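Local structure of deoxyribodipyrimidine photo-lyase (Oryza sativa Japonica Group, 3UMV) at residues D47-D52 / V166-V171; E247-A252 / S285-F290. The protein repairs ultraviolet-damaged DNA by using light and a bound FAD to split cyclobutane pyrimidine dimers back into separate pyrimidines. All coordinates share one frame; numbering follows the deposited sequence.

Contact 1: D47-D52 / V166-V171; sequences DQRLAD and VDAHNV
His-169 and Asp-47 meet through a histidine-carboxylate hydrogen bond: ND1 of His-169 donates to OD2 of Asp-47 over 2.7 Å, reaching the oxygen on its syn side but 31° out of the carboxylate plane, with the ring and carboxylate planes turned 46° against each other. The Asp-47 side chain can face His-169 because its CG lies beside the backbone N, anti to the carbonyl carbon (chi1 -63°). OD2 is gripped a second time, on its anti lone pair, by NH1 of Arg-49 at 3.0 Å in a salt bridge. The other oxygen, OD1, rests 3.4 Å from CB of Ala-168 and takes a hydrogen from a water that accepts from the Ala-168 backbone N.

The segments follow the C-terminal ends of parallel strands 40-44 and 162-166 in the Rossmann-like alpha/beta domain, the second starting on the last strand residue, and the touching residues are buried. Extended from CG to NE, Arg-49 carries its guanidinium across to the second loop, where NH2 donates in the group's own plane to O of Ala-168 at 2.9 Å. The neighbouring NE/NH2 edge turns back on its own loop, both nitrogens holding O of Asp-52 side-on, so the two hydrogens of NH2 serve different carbonyls, while NH1 has a further partner in O of Gly-291. With a methionine in its place, OD2 of Asp-47 would probably lose its cationic mate and the carbonyls of Ala-168 and Asp-52 their shared donor, freeing the two loops to shift apart. A second water donates to both these carbonyl oxygens, 2.6 Å from O of Ala-168. Within the second loop, OD1 of Asp-167 accepts from the backbone N of His-169 in an Asx turn and also from that of Asn-170.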
loop_
_atom_site.group_PDB
_atom_site.type_symbol
_atom_site.label_atom_id
_atom_site.label_comp_id
_atom_site.label_asym_id
_atom_site.label_seq_id
_atom_site.Cartn_x
_atom_site.Cartn_y
_atom_site.Cartn_z
ATOM N N ASP A 47 -8.111 -2.482 3.886
ATOM C CA ASP A 47 -9.002 -2.083 2.802
ATOM C C ASP A 47 -10.109 -1.155 3.287
ATOM O O ASP A 47 -11.226 -1.580 3.584
ATOM C CB ASP A 47 -9.523 -3.333 2.084
ATOM C CG ASP A 47 -8.391 -4.130 1.436
ATOM O OD1 ASP A 47 -7.966 -5.134 2.033
ATOM O OD2 ASP A 47 -7.882 -3.715 0.361
ATOM N N GLN A 48 -9.759 0.129 3.360
ATOM C CA GLN A 48 -10.589 1.151 3.969
ATOM C C GLN A 48 -11.614 1.720 2.992
ATOM O O GLN A 48 -11.534 2.889 2.574
ATOM C CB GLN A 48 -9.696 2.232 4.569
ATOM C CG GLN A 48 -8.780 1.662 5.645
ATOM C CD GLN A 48 -7.527 2.481 5.865
ATOM O OE1 GLN A 48 -7.528 3.704 5.709
ATOM N NE2 GLN A 48 -6.448 1.807 6.243
ATOM N N ARG A 49 -12.567 0.862 2.644
ATOM C CA ARG A 49 -13.628 1.153 1.684
ATOM C C ARG A 49 -14.775 0.168 1.882
ATOM O O ARG A 49 -14.575 -0.954 2.353
ATOM C CB ARG A 49 -13.107 1.054 0.244
ATOM C CG ARG A 49 -12.842 -0.377 -0.222
ATOM C CD ARG A 49 -12.160 -0.434 -1.609
ATOM N NE ARG A 49 -11.851 -1.830 -1.919
ATOM C CZ ARG A 49 -10.734 -2.455 -1.560
ATOM N NH1 ARG A 49 -9.752 -1.799 -0.932
ATOM N NH2 ARG A 49 -10.590 -3.740 -1.852
ATOM N N LEU A 50 -15.981 0.599 1.524
ATOM C CA LEU A 50 -17.154 -0.275 1.573
ATOM C C LEU A 50 -17.417 -0.930 0.215
ATOM O O LEU A 50 -17.913 -2.050 0.161
ATOM C CB LEU A 50 -18.383 0.491 2.051
ATOM C CG LEU A 50 -18.188 1.188 3.394
ATOM C CD1 LEU A 50 -19.403 2.045 3.750
ATOM C CD2 LEU A 50 -17.896 0.148 4.474
ATOM N N ALA A 51 -17.067 -0.256 -0.881
ATOM C CA ALA A 51 -17.319 -0.822 -2.197
ATOM C C ALA A 51 -16.195 -1.760 -2.602
ATOM O O ALA A 51 -15.058 -1.610 -2.149
ATOM C CB ALA A 51 -17.492 0.279 -3.246
ATOM N N ASP A 52 -16.511 -2.723 -3.455
ATOM C CA ASP A 52 -15.475 -3.566 -4.062
ATOM C C ASP A 52 -14.519 -4.171 -3.019
ATOM O O ASP A 52 -13.299 -4.234 -3.232
ATOM C CB ASP A 52 -14.657 -2.740 -5.057
ATOM C CG ASP A 52 -15.512 -2.132 -6.151
ATOM O OD1 ASP A 52 -15.177 -1.024 -6.625
ATOM O OD2 ASP A 52 -16.520 -2.766 -6.536
ATOM N N VAL A 166 -9.575 -12.748 4.547
ATOM C CA VAL A 166 -9.894 -12.655 3.138
ATOM C C VAL A 166 -8.870 -11.733 2.491
ATOM O O VAL A 166 -8.602 -10.656 3.013
ATOM C CB VAL A 166 -11.321 -12.083 2.938
ATOM C CG1 VAL A 166 -11.615 -11.892 1.442
ATOM C CG2 VAL A 166 -12.355 -13.008 3.567
ATOM N N ASP A 167 -8.263 -12.165 1.388
ATOM C CA ASP A 167 -7.452 -11.238 0.612
ATOM C C ASP A 167 -8.377 -10.352 -0.202
ATOM O O ASP A 167 -8.952 -10.781 -1.217
ATOM C CB ASP A 167 -6.466 -11.974 -0.292
ATOM C CG ASP A 167 -5.473 -11.030 -0.965
ATOM O OD1 ASP A 167 -5.729 -9.815 -1.025
ATOM O OD2 ASP A 167 -4.439 -11.523 -1.455
ATOM N N ALA A 168 -8.534 -9.118 0.268
ATOM C CA ALA A 168 -9.378 -8.130 -0.388
ATOM C C ALA A 168 -8.552 -7.150 -1.210
ATOM O O ALA A 168 -9.111 -6.285 -1.882
ATOM C CB ALA A 168 -10.208 -7.361 0.652
ATOM N N HIS A 169 -7.233 -7.266 -1.147
ATOM C CA HIS A 169 -6.359 -6.266 -1.772
ATOM C C HIS A 169 -5.835 -6.701 -3.142
ATOM O O HIS A 169 -5.613 -5.876 -4.029
ATOM C CB HIS A 169 -5.170 -5.966 -0.860
ATOM C CG HIS A 169 -4.676 -4.557 -0.960
ATOM N ND1 HIS A 169 -5.320 -3.496 -0.351
ATOM C CD2 HIS A 169 -3.591 -4.038 -1.575
ATOM C CE1 HIS A 169 -4.652 -2.381 -0.597
ATOM N NE2 HIS A 169 -3.597 -2.684 -1.335
ATOM N N ASN A 170 -5.624 -7.996 -3.320
ATOM C CA ASN A 170 -5.034 -8.489 -4.547
ATOM C C ASN A 170 -6.114 -9.084 -5.457
ATOM O O ASN A 170 -7.095 -9.631 -4.965
ATOM C CB ASN A 170 -3.989 -9.557 -4.233
ATOM C CG ASN A 170 -2.791 -8.996 -3.489
ATOM O OD1 ASN A 170 -2.134 -8.072 -3.971
ATOM N ND2 ASN A 170 -2.526 -9.520 -2.288
ATOM N N VAL A 171 -5.925 -8.975 -6.773
ATOM C CA VAL A 171 -6.831 -9.606 -7.730
ATOM C C VAL A 171 -6.760 -11.110 -7.571
ATOM O O VAL A 171 -7.787 -11.784 -7.471
ATOM C CB VAL A 171 -6.493 -9.239 -9.205
ATOM C CG1 VAL A 171 -7.477 -9.906 -10.150
ATOM C CG2 VAL A 171 -6.524 -7.725 -9.392
HETATM O O HOH W 1 -6.702 -7.397 1.998
HETATM O O HOH W 2 -11.616 -6.606 -2.541
#

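Contact 2: E247-A252 / S285-F290; sequences EAAIEA and SPYLHF. With FAD (flavin-adenine dinucleotide), chain I.
Ala-249 and Tyr-287 mark the nearest backbone approach of two helical segments, 247-252 and 285-290, whose axes pass 10.0 Å apart with their N-to-C directions at 135°. The pair is a helix-helix packing in which one aromatic side chain lies against a small-residue surface made of Ala-248, Ala-249 and Ala-252; it joins helix 246-254 to the helix that begins at the FAD site.

Tyr-287 points its side chain at the other helix, with CG beside its own backbone N and anti to the carbonyl carbon (chi1 -58°), and lays one ring face on Ala-249. CA of Ala-249 sits 3.7 Å from the ring centroid, almost exactly on the ring normal, a CH-pi contact, while CB of Ala-249 presses on the same face near CG and CD2, 3.4 Å from the latter. Ala-252 brings its methyl to the CE1 side at 3.8 Å, and CB of Ala-248 lies by the hydroxyl end. Phe-92 of helix 87-106 also packs against this tyrosine.

The N-terminal start of the same short helix meets the cofactor. The backbone N of Ser-285 donates to FAD O1P at 2.9 Å, its OG is hydrogen-bonded to Asp-427, and, one residue after Tyr-287, CD1 of Leu-288 touches the ribose hydroxyl O2B.

The polar end of Tyr-287 is hydrogen-bonded to the backbone O of Glu-243, just before helix 246-254. A water adds a bridge to the helix itself, donating to O of Ala-248 at 2.8 Å and, over a longer 3.3 Å, to OH of Tyr-287.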
loop_
_atom_site.group_PDB
_atom_site.type_symbol
_atom_site.label_atom_id
_atom_site.label_comp_id
_atom_site.label_asym_id
_atom_site.label_seq_id
_atom_site.Cartn_x
_atom_site.Cartn_y
_atom_site.Cartn_z
ATOM N N GLU A 247 -14.805 8.243 -2.601
ATOM C CA GLU A 247 -15.416 9.150 -3.566
ATOM C C GLU A 247 -14.338 9.841 -4.408
ATOM O O GLU A 247 -14.423 9.868 -5.633
ATOM C CB GLU A 247 -16.306 10.158 -2.836
ATOM C CG GLU A 247 -17.113 11.077 -3.726
ATOM C CD GLU A 247 -18.256 11.736 -2.972
ATOM O OE1 GLU A 247 -18.888 11.049 -2.139
ATOM O OE2 GLU A 247 -18.518 12.936 -3.205
ATOM N N ALA A 248 -13.317 10.386 -3.753
ATOM C CA ALA A 248 -12.230 11.055 -4.462
ATOM C C ALA A 248 -11.390 10.067 -5.268
ATOM O O ALA A 248 -10.825 10.428 -6.302
ATOM C CB ALA A 248 -11.343 11.830 -3.487
ATOM N N ALA A 249 -11.307 8.823 -4.791
ATOM C CA ALA A 249 -10.493 7.803 -5.462
ATOM C C ALA A 249 -11.098 7.408 -6.812
ATOM O O ALA A 249 -10.396 7.289 -7.820
ATOM C CB ALA A 249 -10.325 6.554 -4.561
ATOM N N ILE A 250 -12.403 7.198 -6.823
ATOM C CA ILE A 250 -13.093 6.846 -8.056
ATOM C C ILE A 250 -13.018 8.001 -9.039
ATOM O O ILE A 250 -12.854 7.783 -10.238
ATOM C CB ILE A 250 -14.541 6.411 -7.785
ATOM C CG1 ILE A 250 -14.534 5.166 -6.901
ATOM C CG2 ILE A 250 -15.280 6.139 -9.094
ATOM C CD1 ILE A 250 -15.838 4.919 -6.176
ATOM N N GLU A 251 -13.111 9.228 -8.530
ATOM C CA GLU A 251 -12.955 10.410 -9.379
ATOM C C GLU A 251 -11.562 10.462 -10.022
ATOM O O GLU A 251 -11.431 10.848 -11.185
ATOM C CB GLU A 251 -13.254 11.688 -8.585
ATOM C CG GLU A 251 -13.117 12.989 -9.379
ATOM C CD GLU A 251 -14.273 13.228 -10.343
ATOM O OE1 GLU A 251 -14.117 14.075 -11.253
ATOM O OE2 GLU A 251 -15.334 12.578 -10.192
ATOM N N ALA A 252 -10.528 10.063 -9.274
ATOM C CA ALA A 252 -9.161 10.035 -9.803
ATOM C C ALA A 252 -9.020 8.992 -10.909
ATOM O O ALA A 252 -8.286 9.185 -11.881
ATOM C CB ALA A 252 -8.154 9.751 -8.691
ATOM N N SER A 285 -1.711 5.526 -6.339
ATOM C CA SER A 285 -1.057 4.854 -5.206
ATOM C C SER A 285 -1.514 5.325 -3.817
ATOM O O SER A 285 -1.589 4.529 -2.889
ATOM C CB SER A 285 0.464 4.922 -5.330
ATOM O OG SER A 285 0.938 6.251 -5.222
ATOM N N PRO A 286 -1.828 6.612 -3.655
ATOM C CA PRO A 286 -2.288 6.979 -2.305
ATOM C C PRO A 286 -3.557 6.208 -1.935
ATOM O O PRO A 286 -3.669 5.597 -0.872
ATOM C CB PRO A 286 -2.583 8.474 -2.424
ATOM C CG PRO A 286 -1.768 8.938 -3.602
ATOM C CD PRO A 286 -1.704 7.781 -4.551
ATOM N N TYR A 287 -4.509 6.210 -2.862
ATOM C CA TYR A 287 -5.768 5.501 -2.692
ATOM C C TYR A 287 -5.610 3.980 -2.572
ATOM O O TYR A 287 -6.251 3.351 -1.740
ATOM C CB TYR A 287 -6.685 5.858 -3.855
ATOM C CG TYR A 287 -6.935 7.349 -3.955
ATOM C CD1 TYR A 287 -6.496 8.088 -5.058
ATOM C CD2 TYR A 287 -7.649 8.013 -2.970
ATOM C CE1 TYR A 287 -6.733 9.462 -5.143
ATOM C CE2 TYR A 287 -7.889 9.374 -3.053
ATOM C CZ TYR A 287 -7.449 10.089 -4.141
ATOM O OH TYR A 287 -7.710 11.440 -4.205
ATOM N N LEU A 288 -4.740 3.397 -3.385
ATOM C CA LEU A 288 -4.520 1.960 -3.357
ATOM C C LEU A 288 -3.850 1.560 -2.050
ATOM O O LEU A 288 -4.192 0.529 -1.460
ATOM C CB LEU A 288 -3.649 1.535 -4.552
ATOM C CG LEU A 288 -4.344 1.610 -5.918
ATOM C CD1 LEU A 288 -3.349 1.299 -7.022
ATOM C CD2 LEU A 288 -5.530 0.679 -5.997
ATOM N N HIS A 289 -2.911 2.382 -1.576
ATOM C CA HIS A 289 -2.259 2.056 -0.319
ATOM C C HIS A 289 -3.224 1.911 0.865
ATOM O O HIS A 289 -3.115 0.971 1.661
ATOM C CB HIS A 289 -1.194 3.074 0.068
ATOM C CG HIS A 289 -0.635 2.806 1.419
ATOM N ND1 HIS A 289 -1.051 3.481 2.548
ATOM C CD2 HIS A 289 0.220 1.850 1.845
ATOM C CE1 HIS A 289 -0.438 2.979 3.606
ATOM N NE2 HIS A 289 0.341 1.990 3.203
ATOM N N PHE A 290 -4.150 2.854 0.981
ATOM C CA PHE A 290 -5.093 2.866 2.083
ATOM C C PHE A 290 -6.327 2.032 1.744
ATOM O O PHE A 290 -7.232 1.900 2.556
ATOM C CB PHE A 290 -5.484 4.306 2.421
ATOM C CG PHE A 290 -4.378 5.094 3.057
ATOM C CD1 PHE A 290 -4.027 4.867 4.377
ATOM C CD2 PHE A 290 -3.679 6.054 2.334
ATOM C CE1 PHE A 290 -3.003 5.589 4.973
ATOM C CE2 PHE A 290 -2.655 6.782 2.922
ATOM C CZ PHE A 290 -2.320 6.556 4.248
HETATM P PA FAD I . 1.432 4.457 -11.880
HETATM O O1A FAD I . 2.569 4.431 -12.855
HETATM O O2A FAD I . 0.191 5.140 -12.385
HETATM O O5B FAD I . 1.124 2.952 -11.434
HETATM C C5B FAD I . -0.179 2.520 -11.105
HETATM C C4B FAD I . -0.118 1.520 -9.946
HETATM O O4B FAD I . 0.688 0.393 -10.257
HETATM C C3B FAD I . 0.528 2.121 -8.713
HETATM O O3B FAD I . -0.395 2.869 -7.957
HETATM C C2B FAD I . 0.966 0.887 -7.982
HETATM O O2B FAD I . -0.156 0.272 -7.376
HETATM C C1B FAD I . 1.408 -0.006 -9.112
HETATM N N9A FAD I . 2.857 0.116 -9.345
HETATM C C8A FAD I . 3.498 0.940 -10.231
HETATM N N7A FAD I . 4.828 0.713 -10.116
HETATM C C5A FAD I . 5.037 -0.232 -9.157
HETATM C C6A FAD I . 6.173 -0.852 -8.623
HETATM N N6A FAD I . 7.394 -0.631 -9.108
HETATM N N1A FAD I . 6.034 -1.804 -7.637
HETATM C C2A FAD I . 4.781 -2.150 -7.187
HETATM N N3A FAD I . 3.664 -1.536 -7.709
HETATM C C4A FAD I . 3.795 -0.608 -8.683
HETATM N N1 FAD I . 4.958 2.167 -4.364
HETATM C C2 FAD I . 4.053 2.339 -3.358
HETATM O O2 FAD I . 2.873 2.085 -3.602
HETATM N N3 FAD I . 4.465 2.761 -2.106
HETATM C C4 FAD I . 5.799 3.032 -1.859
HETATM O O4 FAD I . 6.162 3.414 -0.742
HETATM C C4X FAD I . 6.714 2.842 -2.887
HETATM N N5 FAD I . 8.052 3.106 -2.710
HETATM C C5X FAD I . 8.950 2.892 -3.738
HETATM C C6 FAD I . 10.316 3.133 -3.537
HETATM C C7 FAD I . 11.227 2.922 -4.577
HETATM C C7M FAD I . 12.691 3.175 -4.330
HETATM C C8 FAD I . 10.758 2.479 -5.817
HETATM C C8M FAD I . 11.685 2.239 -6.971
HETATM C C9 FAD I . 9.405 2.257 -6.006
HETATM C C9A FAD I . 8.507 2.458 -4.974
HETATM N N10 FAD I . 7.159 2.237 -5.174
HETATM C C10 FAD I . 6.286 2.421 -4.129
HETATM C "C1'" FAD I . 6.611 1.763 -6.513
HETATM C "C2'" FAD I . 6.199 2.919 -7.479
HETATM O "O2'" FAD I . 7.184 3.948 -7.623
HETATM C "C3'" FAD I . 4.866 3.597 -7.110
HETATM O "O3'" FAD I . 3.886 2.612 -6.916
HETATM C "C4'" FAD I . 4.365 4.571 -8.180
HETATM O "O4'" FAD I . 5.331 5.582 -8.396
HETATM C "C5'" FAD I . 3.037 5.156 -7.704
HETATM O "O5'" FAD I . 2.575 6.258 -8.448
HETATM P P FAD I . 1.288 6.082 -9.391
HETATM O O1P FAD I . 0.139 5.459 -8.622
HETATM O O2P FAD I . 0.930 7.415 -9.995
HETATM O O3P FAD I . 1.965 5.110 -10.486
HETATM O O HOH W 3 -9.309 12.790 -6.750
#

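How the contacts relate
Contact 1 belongs to the alpha/beta domain and contact 2 to the helical, FAD-binding part of the chain; their centres are 13 Å apart and they touch directly. N of Gln-48 probably donates a hydrogen bond to O of Phe-290 at 3.2 Å, and CE1 of His-169 packs 3.1 Å from O of Leu-288, so segment 285-290 is met by both loops of contact 1. Contact 2 reaches FAD itself through Ser-285 and Leu-288, whereas the His-169 side chain remains about 8 Å from the cofactor at nearest approach. Both segments of contact 1 precede those of contact 2 in the sequence. Glu-246, next to segment 247-252, also binds the backbone N of Leu-50 and Ala-51.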